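Local coordinates for protein beta-catenin homolog sys-1 (Caenorhabditis elegans, PDB 3C2G) that acts as a transcription coregulator in the Wnt signaling asymmetry pathway, binding the TCF factor POP-1 directly and activating or repressing target genes, at residues I11-R23 against Q53-V67. Residues are numbered along the deposited sequence; the frame is centred on the assembly and turned at random.
Sequences IRLWFNTPDPMQR and QILNIIYDGLKPQPV
At the N-terminal end of the armadillo domain, where helices stack in succession to build the superhelix, the turn between helices 3-13 and 20-37 closes over helix 47-62 through Trp14, Ile57, Asp60 and Arg23. The cluster illustrates how one tryptophan can pack against an aliphatic side chain with its face and hydrogen-bond to a carboxylate with its edge. The indole of Trp14 is flanked on both faces: CG2 of Ile57 sits over the six-membered ring in a CH-pi contact, 3.6 Å from the centroid, while the guanidinium of Arg23 lies against the opposite face, nearer the rim. With CG anti to the backbone N (chi1 178°), Trp14 reaches across to helix 47-62, and its ring edge comes up to Gly61, CZ2 lying 3.8 Å from CA of Gly61. An alanine in place of Trp14 would probably open a gap between Ile57 and Arg23 and leave Asp60 with one donor fewer. Around this core, CD1 of Ile11 meets CD1 of Ile54 at 3.9 Å, both residues also packing on Ile30 of helix 20-37. The Phe15 ring covers the flank, its CE1 3.7 Å from Asp60 CG. Arg23 is steadied from its own side of the contact, NE donating to Thr17 O at 2.9 Å almost in the guanidinium plane. Both polar bonds across the contact converge on a single oxygen, Asp60 OD2: Arg23 NH1 forms a salt bridge to it at 2.8 Å, bent to 137°, and Trp14 NE1 approaches on the anti side, well out of the carboxylate plane, at 2.7 Å with a straighter N-H...O angle of 163°.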
loop_
_atom_site.group_PDB
_atom_site.type_symbol
_atom_site.label_atom_id
_atom_site.label_comp_id
_atom_site.label_asym_id
_atom_site.label_seq_id
_atom_site.Cartn_x
_atom_site.Cartn_y
_atom_site.Cartn_z
ATOM N N ILE A 11 23.822 -45.760 10.264
ATOM C CA ILE A 11 22.626 -45.396 11.019
ATOM C C ILE A 11 22.512 -46.221 12.312
ATOM O O ILE A 11 22.300 -45.671 13.399
ATOM C CB ILE A 11 21.359 -45.508 10.116
ATOM C CG1 ILE A 11 21.332 -44.337 9.122
ATOM C CG2 ILE A 11 20.076 -45.551 10.945
ATOM C CD1 ILE A 11 20.516 -44.568 7.876
ATOM N N ARG A 12 22.679 -47.537 12.180
ATOM C CA ARG A 12 22.607 -48.463 13.305
ATOM C C ARG A 12 23.688 -48.180 14.349
ATOM O O ARG A 12 23.437 -48.279 15.551
ATOM C CB ARG A 12 22.693 -49.916 12.802
ATOM C CG ARG A 12 22.899 -50.973 13.895
ATOM C CD ARG A 12 22.871 -52.406 13.354
ATOM N NE ARG A 12 24.185 -52.896 12.930
ATOM C CZ ARG A 12 24.512 -53.181 11.668
ATOM N NH1 ARG A 12 23.620 -53.031 10.685
ATOM N NH2 ARG A 12 25.736 -53.621 11.383
ATOM N N LEU A 13 24.878 -47.808 13.888
ATOM C CA LEU A 13 26.039 -47.667 14.766
ATOM C C LEU A 13 26.308 -46.248 15.281
ATOM O O LEU A 13 27.138 -46.052 16.182
ATOM C CB LEU A 13 27.291 -48.230 14.076
ATOM C CG LEU A 13 27.825 -49.626 14.462
ATOM C CD1 LEU A 13 26.739 -50.685 14.693
ATOM C CD2 LEU A 13 28.841 -50.119 13.421
ATOM N N TRP A 14 25.614 -45.263 14.713
ATOM C CA TRP A 14 25.920 -43.857 15.002
ATOM C C TRP A 14 26.085 -43.567 16.494
ATOM O O TRP A 14 27.110 -43.018 16.920
ATOM C CB TRP A 14 24.874 -42.909 14.398
ATOM C CG TRP A 14 25.167 -41.470 14.734
ATOM C CD1 TRP A 14 24.760 -40.790 15.846
ATOM C CD2 TRP A 14 25.967 -40.552 13.971
ATOM N NE1 TRP A 14 25.246 -39.504 15.817
ATOM C CE2 TRP A 14 25.983 -39.327 14.675
ATOM C CE3 TRP A 14 26.655 -40.641 12.750
ATOM C CZ2 TRP A 14 26.671 -38.200 14.209
ATOM C CZ3 TRP A 14 27.340 -39.519 12.283
ATOM C CH2 TRP A 14 27.342 -38.314 13.013
ATOM N N PHE A 15 25.082 -43.941 17.282
ATOM C CA PHE A 15 25.033 -43.518 18.675
ATOM C C PHE A 15 26.017 -44.210 19.606
ATOM O O PHE A 15 26.280 -43.722 20.693
ATOM C CB PHE A 15 23.606 -43.588 19.200
ATOM C CG PHE A 15 22.727 -42.503 18.659
ATOM C CD1 PHE A 15 22.780 -41.216 19.195
ATOM C CD2 PHE A 15 21.868 -42.753 17.599
ATOM C CE1 PHE A 15 21.975 -40.204 18.694
ATOM C CE2 PHE A 15 21.044 -41.741 17.098
ATOM C CZ PHE A 15 21.104 -40.463 17.636
ATOM N N ASN A 16 26.568 -45.335 19.180
ATOM C CA ASN A 16 27.588 -46.000 19.970
ATOM C C ASN A 16 28.998 -45.900 19.363
ATOM O O ASN A 16 29.930 -46.583 19.804
ATOM C CB ASN A 16 27.169 -47.442 20.271
ATOM C CG ASN A 16 26.015 -47.514 21.281
ATOM O OD1 ASN A 16 26.047 -46.867 22.337
ATOM N ND2 ASN A 16 24.994 -48.311 20.959
ATOM N N THR A 17 29.142 -45.023 18.364
ATOM C CA THR A 17 30.436 -44.728 17.747
ATOM C C THR A 17 30.827 -43.261 17.982
ATOM O O THR A 17 30.595 -42.410 17.123
ATOM C CB THR A 17 30.420 -45.008 16.229
ATOM O OG1 THR A 17 29.578 -46.129 15.943
ATOM C CG2 THR A 17 31.822 -45.286 15.724
ATOM N N PRO A 18 31.447 -42.964 19.137
ATOM C CA PRO A 18 31.713 -41.574 19.514
ATOM C C PRO A 18 32.937 -40.957 18.826
ATOM O O PRO A 18 33.144 -39.743 18.926
ATOM C CB PRO A 18 31.950 -41.674 21.019
ATOM C CG PRO A 18 32.602 -43.008 21.179
ATOM C CD PRO A 18 31.949 -43.910 20.151
ATOM N N ASP A 19 33.733 -41.787 18.147
ATOM C CA ASP A 19 34.942 -41.336 17.449
ATOM C C ASP A 19 34.638 -40.353 16.312
ATOM O O ASP A 19 33.915 -40.687 15.364
ATOM C CB ASP A 19 35.750 -42.527 16.914
ATOM C CG ASP A 19 36.908 -42.094 16.023
ATOM O OD1 ASP A 19 37.923 -41.586 16.552
ATOM O OD2 ASP A 19 36.798 -42.251 14.789
ATOM N N PRO A 20 35.218 -39.143 16.398
ATOM C CA PRO A 20 34.980 -38.038 15.466
ATOM C C PRO A 20 35.238 -38.397 14.006
ATOM O O PRO A 20 34.405 -38.113 13.152
ATOM C CB PRO A 20 35.977 -36.977 15.932
ATOM C CG PRO A 20 36.162 -37.271 17.387
ATOM C CD PRO A 20 36.175 -38.765 17.452
HETATM N N MSE A 21 36.370 -39.032 13.728
HETATM C CA MSE A 21 36.741 -39.336 12.349
HETATM C C MSE A 21 35.813 -40.367 11.718
HETATM O O MSE A 21 35.543 -40.307 10.521
HETATM C CB MSE A 21 38.201 -39.781 12.253
HETATM C CG MSE A 21 38.921 -39.249 11.012
HETATM SE SE MSE A 21 38.721 -37.291 10.742
HETATM C CE MSE A 21 39.422 -36.637 12.460
ATOM N N GLN A 22 35.320 -41.300 12.530
ATOM C CA GLN A 22 34.365 -42.291 12.051
ATOM C C GLN A 22 32.990 -41.652 11.827
ATOM O O GLN A 22 32.272 -42.015 10.889
ATOM C CB GLN A 22 34.278 -43.484 13.011
ATOM N N ARG A 23 32.642 -40.688 12.679
ATOM C CA ARG A 23 31.385 -39.952 12.552
ATOM C C ARG A 23 31.288 -39.189 11.241
ATOM O O ARG A 23 30.234 -39.168 10.607
ATOM C CB ARG A 23 31.184 -39.014 13.737
ATOM C CG ARG A 23 30.972 -39.752 15.030
ATOM C CD ARG A 23 30.240 -38.936 16.037
ATOM N NE ARG A 23 29.416 -39.817 16.850
ATOM C CZ ARG A 23 28.375 -39.424 17.575
ATOM N NH1 ARG A 23 28.012 -38.142 17.593
ATOM N NH2 ARG A 23 27.694 -40.323 18.276
ATOM N N GLN A 53 14.973 -41.218 12.249
ATOM C CA GLN A 53 16.322 -41.730 12.506
ATOM C C GLN A 53 17.382 -40.789 11.948
ATOM O O GLN A 53 18.328 -40.443 12.657
ATOM C CB GLN A 53 16.522 -43.123 11.882
ATOM C CG GLN A 53 15.855 -44.268 12.609
ATOM C CD GLN A 53 16.148 -45.631 11.972
ATOM O OE1 GLN A 53 15.879 -45.859 10.782
ATOM N NE2 GLN A 53 16.699 -46.549 12.771
ATOM N N ILE A 54 17.230 -40.396 10.680
ATOM C CA ILE A 54 18.158 -39.459 10.042
ATOM C C ILE A 54 18.136 -38.097 10.738
ATOM O O ILE A 54 19.193 -37.519 11.016
ATOM C CB ILE A 54 17.847 -39.248 8.548
ATOM C CG1 ILE A 54 17.649 -40.589 7.826
ATOM C CG2 ILE A 54 18.923 -38.376 7.891
ATOM C CD1 ILE A 54 18.844 -41.100 7.087
ATOM N N LEU A 55 16.939 -37.588 11.017
ATOM C CA LEU A 55 16.808 -36.289 11.658
ATOM C C LEU A 55 17.511 -36.320 13.001
ATOM O O LEU A 55 18.209 -35.369 13.370
ATOM C CB LEU A 55 15.338 -35.877 11.827
ATOM C CG LEU A 55 14.535 -35.500 10.571
ATOM C CD1 LEU A 55 13.075 -35.189 10.929
ATOM C CD2 LEU A 55 15.174 -34.333 9.818
ATOM N N ASN A 56 17.343 -37.428 13.717
ATOM C CA ASN A 56 17.939 -37.554 15.036
ATOM C C ASN A 56 19.454 -37.602 14.974
ATOM O O ASN A 56 20.118 -37.143 15.902
ATOM C CB ASN A 56 17.366 -38.753 15.789
ATOM C CG ASN A 56 16.005 -38.456 16.405
ATOM O OD1 ASN A 56 15.547 -37.304 16.430
ATOM N ND2 ASN A 56 15.356 -39.494 16.922
ATOM N N ILE A 57 19.993 -38.125 13.873
ATOM C CA ILE A 57 21.439 -38.107 13.651
ATOM C C ILE A 57 21.934 -36.705 13.260
ATOM O O ILE A 57 22.952 -36.220 13.783
ATOM C CB ILE A 57 21.901 -39.176 12.614
ATOM C CG1 ILE A 57 21.725 -40.588 13.188
ATOM C CG2 ILE A 57 23.359 -38.970 12.243
ATOM C CD1 ILE A 57 22.002 -41.714 12.188
ATOM N N ILE A 58 21.227 -36.058 12.336
ATOM C CA ILE A 58 21.542 -34.673 11.993
ATOM C C ILE A 58 21.673 -33.826 13.264
ATOM O O ILE A 58 22.708 -33.167 13.494
ATOM C CB ILE A 58 20.511 -34.080 11.013
ATOM C CG1 ILE A 58 20.699 -34.711 9.629
ATOM C CG2 ILE A 58 20.654 -32.564 10.957
ATOM C CD1 ILE A 58 19.551 -34.515 8.702
ATOM N N TYR A 59 20.649 -33.891 14.109
ATOM C CA TYR A 59 20.645 -33.163 15.375
ATOM C C TYR A 59 21.853 -33.523 16.247
ATOM O O TYR A 59 22.606 -32.645 16.680
ATOM C CB TYR A 59 19.337 -33.432 16.111
ATOM C CG TYR A 59 19.151 -32.692 17.418
ATOM C CD1 TYR A 59 19.844 -31.510 17.683
ATOM C CD2 TYR A 59 18.250 -33.161 18.381
ATOM C CE1 TYR A 59 19.668 -30.835 18.867
ATOM C CE2 TYR A 59 18.051 -32.477 19.564
ATOM C CZ TYR A 59 18.764 -31.315 19.802
ATOM O OH TYR A 59 18.601 -30.627 20.985
ATOM N N ASP A 60 22.055 -34.817 16.477
ATOM C CA ASP A 60 23.181 -35.272 17.280
ATOM C C ASP A 60 24.551 -34.823 16.748
ATOM O O ASP A 60 25.416 -34.417 17.524
ATOM C CB ASP A 60 23.153 -36.794 17.453
ATOM C CG ASP A 60 24.218 -37.268 18.403
ATOM O OD1 ASP A 60 24.015 -37.103 19.631
ATOM O OD2 ASP A 60 25.269 -37.756 17.916
ATOM N N GLY A 61 24.744 -34.901 15.435
ATOM C CA GLY A 61 26.000 -34.471 14.803
ATOM C C GLY A 61 26.342 -32.990 14.977
ATOM O O GLY A 61 27.513 -32.615 15.011
ATOM N N LEU A 62 25.318 -32.150 15.108
ATOM C CA LEU A 62 25.525 -30.715 15.277
ATOM C C LEU A 62 25.922 -30.337 16.695
ATOM O O LEU A 62 26.468 -29.268 16.910
ATOM C CB LEU A 62 24.291 -29.926 14.819
ATOM C CG LEU A 62 23.942 -30.098 13.335
ATOM C CD1 LEU A 62 22.596 -29.491 12.987
ATOM C CD2 LEU A 62 25.026 -29.523 12.447
ATOM N N LYS A 63 25.656 -31.215 17.659
ATOM C CA LYS A 63 26.025 -30.962 19.056
ATOM C C LYS A 63 27.539 -30.936 19.238
ATOM O O LYS A 63 28.256 -31.660 18.542
ATOM C CB LYS A 63 25.403 -32.004 19.985
ATOM C CG LYS A 63 23.918 -31.834 20.157
ATOM C CD LYS A 63 23.334 -32.811 21.151
ATOM C CE LYS A 63 21.840 -32.919 20.945
ATOM N NZ LYS A 63 21.143 -33.515 22.112
ATOM N N PRO A 64 28.033 -30.083 20.158
ATOM C CA PRO A 64 29.474 -30.045 20.429
ATOM C C PRO A 64 29.962 -31.346 21.044
ATOM O O PRO A 64 29.283 -31.920 21.896
ATOM C CB PRO A 64 29.622 -28.901 21.439
ATOM C CG PRO A 64 28.261 -28.734 22.051
ATOM C CD PRO A 64 27.287 -29.102 20.971
ATOM N N GLN A 65 31.119 -31.811 20.583
ATOM C CA GLN A 65 31.778 -32.976 21.162
ATOM C C GLN A 65 32.898 -32.490 22.099
ATOM O O GLN A 65 33.714 -31.658 21.695
ATOM C CB GLN A 65 32.339 -33.874 20.060
ATOM C CG GLN A 65 31.395 -34.082 18.883
ATOM C CD GLN A 65 31.781 -35.273 18.015
ATOM O OE1 GLN A 65 32.187 -36.324 18.525
ATOM N NE2 GLN A 65 31.645 -35.120 16.694
ATOM N N PRO A 66 32.929 -32.999 23.351
ATOM C CA PRO A 66 33.869 -32.574 24.410
ATOM C C PRO A 66 35.353 -32.538 24.003
ATOM O O PRO A 66 36.085 -31.645 24.448
ATOM C CB PRO A 66 33.641 -33.606 25.529
ATOM C CG PRO A 66 32.827 -34.719 24.903
ATOM C CD PRO A 66 32.024 -34.059 23.832
ATOM N N VAL A 67 35.788 -33.498 23.182
ATOM C CA VAL A 67 37.122 -33.462 22.566
ATOM C C VAL A 67 37.272 -32.254 21.649
ATOM O O VAL A 67 36.467 -32.059 20.733
ATOM C CB VAL A 67 37.437 -34.737 21.734
ATOM C CG1 VAL A 67 38.215 -35.749 22.564
ATOM C CG2 VAL A 67 36.163 -35.352 21.138
#